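Local atomic coordinates of cellulose-binding protein (Saccharophagus degradans, PDB entry 2YHG), a protein that probably binds polysaccharides such as cellulose and may hydrolyse N- or O-glycosyl bonds, this chain being its C-terminal, nucleoside hydrolase-related part. Residues V262-W267 / V346-A351; V389-S394 / I412-T417. All coordinates share one frame; numbering follows the deposited sequence.

Interaction 1 (V262-W267 / V346-A351); sequences VSMGGW and VMYLNA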
ATOM      1  N   VAL A 262     -11.584  -0.083  -2.430  1.00  7.05           N
ATOM      2  CA  VAL A 262     -10.605   0.629  -3.264  1.00  7.09           C
ATOM      3  C   VAL A 262     -11.040   2.040  -3.599  1.00  6.80           C
ATOM      4  O   VAL A 262     -10.207   2.855  -4.024  1.00  7.20           O
ATOM      5  CB  VAL A 262     -10.244  -0.196  -4.514  1.00  7.50           C
ATOM      6  CG1 VAL A 262      -9.744  -1.603  -4.086  1.00  8.46           C
ATOM      7  CG2 VAL A 262     -11.415  -0.278  -5.506  1.00  8.37           C
ATOM      8  N   SER A 263     -12.309   2.366  -3.425  1.00  6.90           N
ATOM      9  CA  SER A 263     -12.794   3.727  -3.616  1.00  7.15           C
ATOM     10  C   SER A 263     -12.452   4.671  -2.469  1.00  6.86           C
ATOM     11  O   SER A 263     -12.715   5.873  -2.606  1.00  7.33           O
ATOM     12  CB  SER A 263     -14.295   3.695  -3.757  1.00  8.79           C
ATOM     13  OG  SER A 263     -14.856   3.152  -2.563  1.00  9.03           O
ATOM     14  N   MET A 264     -11.883   4.211  -1.363  1.00  6.74           N
ATOM     15  CA  MET A 264     -11.717   5.096  -0.214  1.00  6.77           C
ATOM     16  C   MET A 264     -10.728   6.215  -0.446  1.00  6.68           C
ATOM     17  O   MET A 264     -10.880   7.302   0.128  1.00  7.12           O
ATOM     18  CB  MET A 264     -11.321   4.341   1.055  1.00  7.13           C
ATOM     19  CG  MET A 264     -12.482   3.616   1.710  1.00  7.82           C
ATOM     20  SD  MET A 264     -12.079   3.265   3.438  1.00  8.02           S
ATOM     21  CE  MET A 264     -13.537   2.382   3.963  1.00  9.50           C
ATOM     22  N   GLY A 265      -9.649   5.948  -1.164  1.00  7.03           N
ATOM     23  CA  GLY A 265      -8.545   6.894  -1.248  1.00  7.67           C
ATOM     24  C   GLY A 265      -7.588   6.759  -0.081  1.00  7.03           C
ATOM     25  O   GLY A 265      -7.955   6.337   1.019  1.00  8.53           O
ATOM     26  N   GLY A 266      -6.326   7.081  -0.347  1.00  7.94           N
ATOM     27  CA  GLY A 266      -5.259   6.920   0.610  1.00  7.66           C
ATOM     28  C   GLY A 266      -3.949   7.035  -0.113  1.00  7.24           C
ATOM     29  O   GLY A 266      -3.896   7.492  -1.247  1.00  7.36           O
ATOM     30  N   TRP A 267      -2.863   6.684   0.554  1.00  6.98           N
ATOM     31  CA  TRP A 267      -1.540   6.948   0.012  1.00  7.08           C
ATOM     32  C   TRP A 267      -1.198   6.133  -1.228  1.00  6.60           C
ATOM     33  O   TRP A 267      -0.213   6.459  -1.902  1.00  7.74           O
ATOM     34  CB  TRP A 267      -0.487   6.739   1.071  1.00  6.78           C
ATOM     35  CG  TRP A 267      -0.401   7.683   2.212  1.00  7.74           C
ATOM     36  CD1 TRP A 267      -1.266   8.675   2.566  1.00  7.83           C
ATOM     37  CD2 TRP A 267       0.675   7.710   3.146  1.00  7.32           C
ATOM     38  NE1 TRP A 267      -0.771   9.342   3.674  1.00  8.34           N
ATOM     39  CE2 TRP A 267       0.427   8.769   4.034  1.00  8.30           C
ATOM     40  CE3 TRP A 267       1.841   6.954   3.298  1.00  7.88           C
ATOM     41  CZ2 TRP A 267       1.293   9.100   5.067  1.00  8.47           C
ATOM     42  CZ3 TRP A 267       2.711   7.292   4.310  1.00  8.66           C
ATOM     43  CH2 TRP A 267       2.445   8.370   5.181  1.00  8.68           C
ATOM     44  N   VAL A 346     -10.481   2.017  10.227  1.00 10.58           N
ATOM     45  CA  VAL A 346     -11.571   2.905   9.900  1.00  9.52           C
ATOM     46  C   VAL A 346     -12.675   2.709  10.923  1.00  9.04           C
ATOM     47  O   VAL A 346     -12.993   1.580  11.315  1.00 11.31           O
ATOM     48  CB  VAL A 346     -12.055   2.634   8.474  1.00 10.85           C
ATOM     49  CG1 VAL A 346     -13.309   3.462   8.156  1.00 10.96           C
ATOM     50  CG2 VAL A 346     -10.965   2.976   7.457  1.00 12.10           C
ATOM     51  N   MET A 347     -13.251   3.800  11.391  1.00  8.25           N
ATOM     52  CA  MET A 347     -14.337   3.779  12.363  1.00  8.48           C
ATOM     53  C   MET A 347     -15.663   3.906  11.666  1.00  9.54           C
ATOM     54  O   MET A 347     -15.802   4.777  10.821  1.00 13.02           O
ATOM     55  CB  MET A 347     -14.152   4.996  13.320  1.00 10.86           C
ATOM     56  CG  MET A 347     -15.089   5.195  14.463  1.00 15.16           C
ATOM     57  SD  MET A 347     -14.358   6.471  15.551  0.70 20.99           S
ATOM     58  CE  MET A 347     -14.790   5.834  17.123  1.00 29.31           C
ATOM     59  N   TYR A 348     -16.606   3.036  11.966  1.00  8.14           N
ATOM     60  CA  TYR A 348     -17.893   3.019  11.338  1.00  8.25           C
ATOM     61  C   TYR A 348     -18.962   3.403  12.359  1.00  8.03           C
ATOM     62  O   TYR A 348     -19.014   2.825  13.437  1.00  9.43           O
ATOM     63  CB  TYR A 348     -18.198   1.643  10.762  1.00  9.57           C
ATOM     64  CG  TYR A 348     -17.303   1.267   9.625  1.00  8.47           C
ATOM     65  CD1 TYR A 348     -17.571   1.696   8.346  1.00  9.13           C
ATOM     66  CD2 TYR A 348     -16.138   0.568   9.820  1.00  9.48           C
ATOM     67  CE1 TYR A 348     -16.728   1.387   7.294  1.00 10.36           C
ATOM     68  CE2 TYR A 348     -15.286   0.254   8.762  1.00 10.42           C
ATOM     69  CZ  TYR A 348     -15.583   0.696   7.515  1.00  9.60           C
ATOM     70  OH  TYR A 348     -14.787   0.357   6.435  1.00 10.98           O
ATOM     71  N   LEU A 349     -19.798   4.357  12.004  1.00  7.50           N
ATOM     72  CA  LEU A 349     -20.898   4.831  12.848  0.50  7.89           C
ATOM     73  C   LEU A 349     -22.153   4.892  12.018  1.00  8.02           C
ATOM     74  O   LEU A 349     -22.099   5.197  10.843  1.00 10.99           O
ATOM     75  CB  LEU A 349     -20.617   6.266  13.335  0.50 10.18           C
ATOM     76  CG  LEU A 349     -19.417   6.516  14.235  0.50 10.98           C
ATOM     77  CD1 LEU A 349     -19.398   7.984  14.597  0.50 11.09           C
ATOM     78  CD2 LEU A 349     -19.470   5.637  15.479  0.50 13.53           C
ATOM     79  N   ASN A 350     -23.289   4.669  12.641  1.00  7.87           N
ATOM     80  CA  ASN A 350     -24.591   4.941  12.048  1.00  8.01           C
ATOM     81  C   ASN A 350     -25.218   6.137  12.718  1.00  7.83           C
ATOM     82  O   ASN A 350     -25.208   6.221  13.949  1.00  8.43           O
ATOM     83  CB  ASN A 350     -25.491   3.736  12.243  1.00  9.79           C
ATOM     84  CG  ASN A 350     -24.996   2.514  11.504  1.00 13.77           C
ATOM     85  OD1 ASN A 350     -24.223   1.697  12.216  1.00 18.32           O
ATOM     86  ND2 ASN A 350     -24.947   2.532  10.296  1.00 18.07           N
ATOM     87  N   ALA A 351     -25.725   7.074  11.923  1.00  7.74           N
ATOM     88  CA  ALA A 351     -26.367   8.263  12.458  1.00  8.28           C
ATOM     89  C   ALA A 351     -27.584   8.584  11.618  1.00  7.94           C
ATOM     90  O   ALA A 351     -27.642   8.256  10.430  1.00 10.58           O
ATOM     91  CB  ALA A 351     -25.409   9.479  12.459  1.00  9.29           C
TER

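Interaction 2 (V389-S394 / I412-T417); sequences VSISNS and IHILLT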
ATOM      1  N   VAL A 389     -20.987  18.785   3.296  1.00 14.42           N
ATOM      2  CA  VAL A 389     -21.189  18.454   4.689  1.00 12.87           C
ATOM      3  C   VAL A 389     -20.416  19.438   5.526  1.00 13.96           C
ATOM      4  O   VAL A 389     -19.199  19.525   5.411  1.00 18.05           O
ATOM      5  CB  VAL A 389     -20.731  17.002   5.004  1.00 12.47           C
ATOM      6  CG1 VAL A 389     -20.830  16.713   6.519  1.00 14.02           C
ATOM      7  CG2 VAL A 389     -21.529  16.002   4.209  1.00 12.78           C
ATOM      8  N   SER A 390     -21.120  20.155   6.390  1.00 13.11           N
ATOM      9  CA  SER A 390     -20.503  21.115   7.288  1.00 14.63           C
ATOM     10  C   SER A 390     -19.930  20.461   8.540  1.00 12.37           C
ATOM     11  O   SER A 390     -20.577  19.613   9.170  1.00 14.96           O
ATOM     12  CB  SER A 390     -21.541  22.161   7.686  1.00 16.89           C
ATOM     13  OG  SER A 390     -22.045  22.807   6.548  1.00 24.64           O
ATOM     14  N   ILE A 391     -18.728  20.889   8.895  1.00 11.54           N
ATOM     15  CA  ILE A 391     -18.069  20.463  10.116  1.00 11.22           C
ATOM     16  C   ILE A 391     -17.724  21.697  10.921  1.00 12.21           C
ATOM     17  O   ILE A 391     -16.959  22.537  10.469  1.00 13.34           O
ATOM     18  CB  ILE A 391     -16.758  19.662   9.832  1.00 11.95           C
ATOM     19  CG1 ILE A 391     -17.005  18.508   8.868  1.00 11.79           C
ATOM     20  CG2 ILE A 391     -16.136  19.210  11.154  1.00 13.19           C
ATOM     21  CD1 ILE A 391     -15.727  17.844   8.400  1.00 13.52           C
ATOM     22  N   SER A 392     -18.309  21.819  12.104  1.00 11.75           N
ATOM     23  CA  SER A 392     -17.968  22.893  13.008  1.00 12.50           C
ATOM     24  C   SER A 392     -16.707  22.571  13.812  1.00 12.72           C
ATOM     25  O   SER A 392     -16.474  21.407  14.136  1.00 13.56           O
ATOM     26  CB  SER A 392     -19.143  23.166  13.936  1.00 16.77           C
ATOM     27  OG  SER A 392     -20.339  23.452  13.199  1.00 22.17           O
ATOM     28  N   ASN A 393     -15.943  23.607  14.150  1.00 14.49           N
ATOM     29  CA  ASN A 393     -14.659  23.514  14.872  1.00 15.36           C
ATOM     30  C   ASN A 393     -13.767  22.464  14.235  1.00 13.32           C
ATOM     31  O   ASN A 393     -13.102  21.689  14.896  1.00 13.79           O
ATOM     32  CB  ASN A 393     -14.846  23.273  16.366  1.00 16.78           C
ATOM     33  CG  ASN A 393     -15.710  24.334  17.007  1.00 19.81           C
ATOM     34  OD1 ASN A 393     -16.887  24.075  17.185  1.00 19.07           O
ATOM     35  ND2 ASN A 393     -15.214  25.594  17.063  1.00 45.50           N
ATOM     36  N   SER A 394     -13.588  22.622  12.941  1.00 13.18           N
ATOM     37  CA  SER A 394     -12.835  21.657  12.168  1.00 12.18           C
ATOM     38  C   SER A 394     -11.323  21.740  12.290  1.00 13.79           C
ATOM     39  O   SER A 394     -10.630  20.848  11.823  1.00 13.72           O
ATOM     40  CB  SER A 394     -13.283  21.735  10.721  1.00 14.09           C
ATOM     41  OG  SER A 394     -12.948  22.971  10.135  1.00 16.74           O
ATOM     42  N   ILE A 412     -21.126   9.114   4.566  1.00  7.64           N
ATOM     43  CA  ILE A 412     -20.378  10.359   4.660  1.00  7.74           C
ATOM     44  C   ILE A 412     -19.047  10.010   5.319  1.00  7.93           C
ATOM     45  O   ILE A 412     -19.033   9.440   6.419  1.00  8.51           O
ATOM     46  CB  ILE A 412     -21.136  11.400   5.487  1.00  8.34           C
ATOM     47  CG1 ILE A 412     -22.386  11.881   4.740  1.00  9.66           C
ATOM     48  CG2 ILE A 412     -20.251  12.577   5.867  1.00  9.89           C
ATOM     49  CD1 ILE A 412     -23.351  12.715   5.559  1.00 12.16           C
ATOM     50  N   HIS A 413     -17.949  10.312   4.650  1.00  7.31           N
ATOM     51  CA  HIS A 413     -16.621  10.027   5.174  1.00  7.75           C
ATOM     52  C   HIS A 413     -16.012  11.292   5.737  1.00  7.38           C
ATOM     53  O   HIS A 413     -15.819  12.292   5.018  1.00  8.74           O
ATOM     54  CB  HIS A 413     -15.714   9.450   4.086  1.00  7.60           C
ATOM     55  CG  HIS A 413     -16.084   8.081   3.644  1.00  7.20           C
ATOM     56  ND1 HIS A 413     -15.168   7.229   3.066  1.00  7.94           N
ATOM     57  CD2 HIS A 413     -17.277   7.440   3.642  1.00  7.96           C
ATOM     58  CE1 HIS A 413     -15.810   6.121   2.724  1.00  7.98           C
ATOM     59  NE2 HIS A 413     -17.094   6.223   3.053  1.00  8.19           N
ATOM     60  N   ILE A 414     -15.692  11.259   7.029  1.00  7.32           N
ATOM     61  CA  ILE A 414     -15.044  12.349   7.727  1.00  7.38           C
ATOM     62  C   ILE A 414     -13.657  11.913   8.110  1.00  8.35           C
ATOM     63  O   ILE A 414     -13.498  10.847   8.697  1.00 11.23           O
ATOM     64  CB  ILE A 414     -15.843  12.768   8.968  1.00  8.20           C
ATOM     65  CG1 ILE A 414     -17.304  13.096   8.621  1.00  8.89           C
ATOM     66  CG2 ILE A 414     -15.133  13.905   9.673  1.00  9.58           C
ATOM     67  CD1 ILE A 414     -17.483  14.282   7.692  1.00  9.70           C
ATOM     68  N   LEU A 415     -12.640  12.693   7.778  1.00  7.85           N
ATOM     69  CA  LEU A 415     -11.275  12.362   8.097  1.00  8.04           C
ATOM     70  C   LEU A 415     -10.667  13.276   9.139  1.00  7.84           C
ATOM     71  O   LEU A 415     -10.655  14.503   8.973  1.00  9.41           O
ATOM     72  CB  LEU A 415     -10.421  12.412   6.839  1.00  8.46           C
ATOM     73  CG  LEU A 415      -8.967  12.008   7.018  1.00  9.45           C
ATOM     74  CD1 LEU A 415      -8.827  10.560   7.473  1.00 10.36           C
ATOM     75  CD2 LEU A 415      -8.166  12.274   5.722  1.00 11.10           C
ATOM     76  N   LEU A 416     -10.123  12.684  10.199  1.00  8.15           N
ATOM     77  CA  LEU A 416      -9.216  13.393  11.095  1.00  8.84           C
ATOM     78  C   LEU A 416      -7.802  13.219  10.550  1.00  8.68           C
ATOM     79  O   LEU A 416      -7.326  12.096  10.382  1.00  8.88           O
ATOM     80  CB  LEU A 416      -9.252  12.792  12.493  1.00  9.34           C
ATOM     81  CG  LEU A 416      -8.206  13.352  13.461  1.00  9.74           C
ATOM     82  CD1 LEU A 416      -8.439  14.817  13.771  1.00 12.67           C
ATOM     83  CD2 LEU A 416      -8.136  12.465  14.717  1.00 11.47           C
ATOM     84  N   THR A 417      -7.113  14.329  10.318  1.00  9.19           N
ATOM     85  CA  THR A 417      -5.683  14.344  10.121  1.00  9.27           C
ATOM     86  C   THR A 417      -5.043  15.006  11.337  1.00  9.71           C
ATOM     87  O   THR A 417      -5.368  16.141  11.683  1.00 10.66           O
ATOM     88  CB  THR A 417      -5.299  15.112   8.833  1.00 10.54           C
ATOM     89  OG1 THR A 417      -5.905  14.488   7.713  1.00 10.37           O
ATOM     90  CG2 THR A 417      -3.785  15.106   8.622  1.00 11.82           C
TER

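Interaction 1 (V262-W267 / V346-A351)
Met264 meets Val346 and Tyr348, and its side chain makes the whole contact from the 262-267 side. The approach is largely apolar and small, burying 98 Å² over both segments. Met264 and Val346 point toward each other, tip to tip. The sulfur Met264 SD lies 4.2 Å from the methyl Val346 CG2. The backbones stay far apart, with Met264 CA 10.3 Å from Val346 CA. The methionine bridges this gap because its chain is extended beyond CG, with chi2 at -160° and chi3 at -178°.

The end of the same chain meets the tyrosine. Met264 CE is 3.4 Å from the hydroxyl oxygen Tyr348 OH, a close van der Waals approach, and 4.4 Å from the ring carbon Tyr348 CZ, an apolar one. The methyl comes obliquely to the ring, near its hydroxyl end. The CB of Tyr348 does not point at the loop, but the length of the side chain carries its hydroxyl there. Within the same segment, Val346 CG1 lies 3.6 Å above one face of the Tyr348 ring, toward its rim. One valine thus serves two neighbours, CG2 toward the sulfur and CG1 over the tyrosine.

The contact lies where two domains meet. The loop 262-267 belongs to the nucleoside hydrolase-like part. Strand 347-351 is an outermost strand of a mixed sheet in the C-terminal beta part, where it runs parallel to strand 427-436.

No hydrogen bond joins the two segments. Two polar ties of the loop run to strand 427-436 instead. Arg431 NH1 donates a hydrogen bond to the carbonyl O of Met264, and Trp267 NE1 donates one to Tyr429 OH. The Trp267 ring also meets those of Tyr429 and Trp307. Next to it, Gly266 belongs to a magnesium site that also includes Ser303.

Interaction 2 (V389-S394 / I412-T417)
No flat group lies between Val389 and Ile391 on one side and Ile412 and Ile414 on the other, so no ring offers a face or an edge to this contact. The ring of His413 is turned from the interface; its ND1 is hydrogen-bonded to Arg431 NH1 and its NE2 to Asp411 OD2.

The touching is all between branched aliphatic side chains. Val389 crosses Ile412 at a slant. Its CG2 methyl is 4.0 Å from Ile412 CD1 and equally far from Ile412 CG2, so it meets both branches of the isoleucine. The other methyl, Val389 CG1, is 4.3 Å from Ile414 CD1. Ile391 and Ile414 reach toward each other end to end, with Ile391 CD1 4.0 Å from Ile414 CD1. With chi2 at 171° the CG1-CD1 arm of Ile391 runs extended and puts CD1 at its far end.

Val401 of strand 398-402 touches both Val389 and Ile414. His378 and Trp376 of strand 372-378 lie against Val389 and Ile414 respectively.

The segments share no hydrogen bond, and the closest CA atoms, of Val389 and Ile412, are 8.1 Å apart. Val389 and Ile391 face inward from the edge of a three-stranded antiparallel sheet and the loop before it; Ile412 and Ile414 do so from a four-stranded mixed sheet. Such apolar packing between two facing sheets is consistent with a beta-sandwich, here in the C-terminal part of the chain.

How the interactions relate
From the N terminus, the chain builds the parallel six-stranded sheet and a series of helices before it reaches the loop 262-267. It then runs through strands 273-276 and 295-298 and helix 308-323 before strand 347-351 closes interaction 1 over 78 intervening residues. Interaction 2 opens later and closes a shorter loop of 17 residues, which contains strand 398-402. The two are in series, neither nested nor crossed. Interaction 1 ties the hydrolase-like part to the C-terminal domain; interaction 2 joins two sheets inside that domain. Both reach the mixed sheet, where strand 427-436 lies between strands 347-351 and 411-420. They also touch directly, Met264 CG being 4.3 Å from His413 CE1.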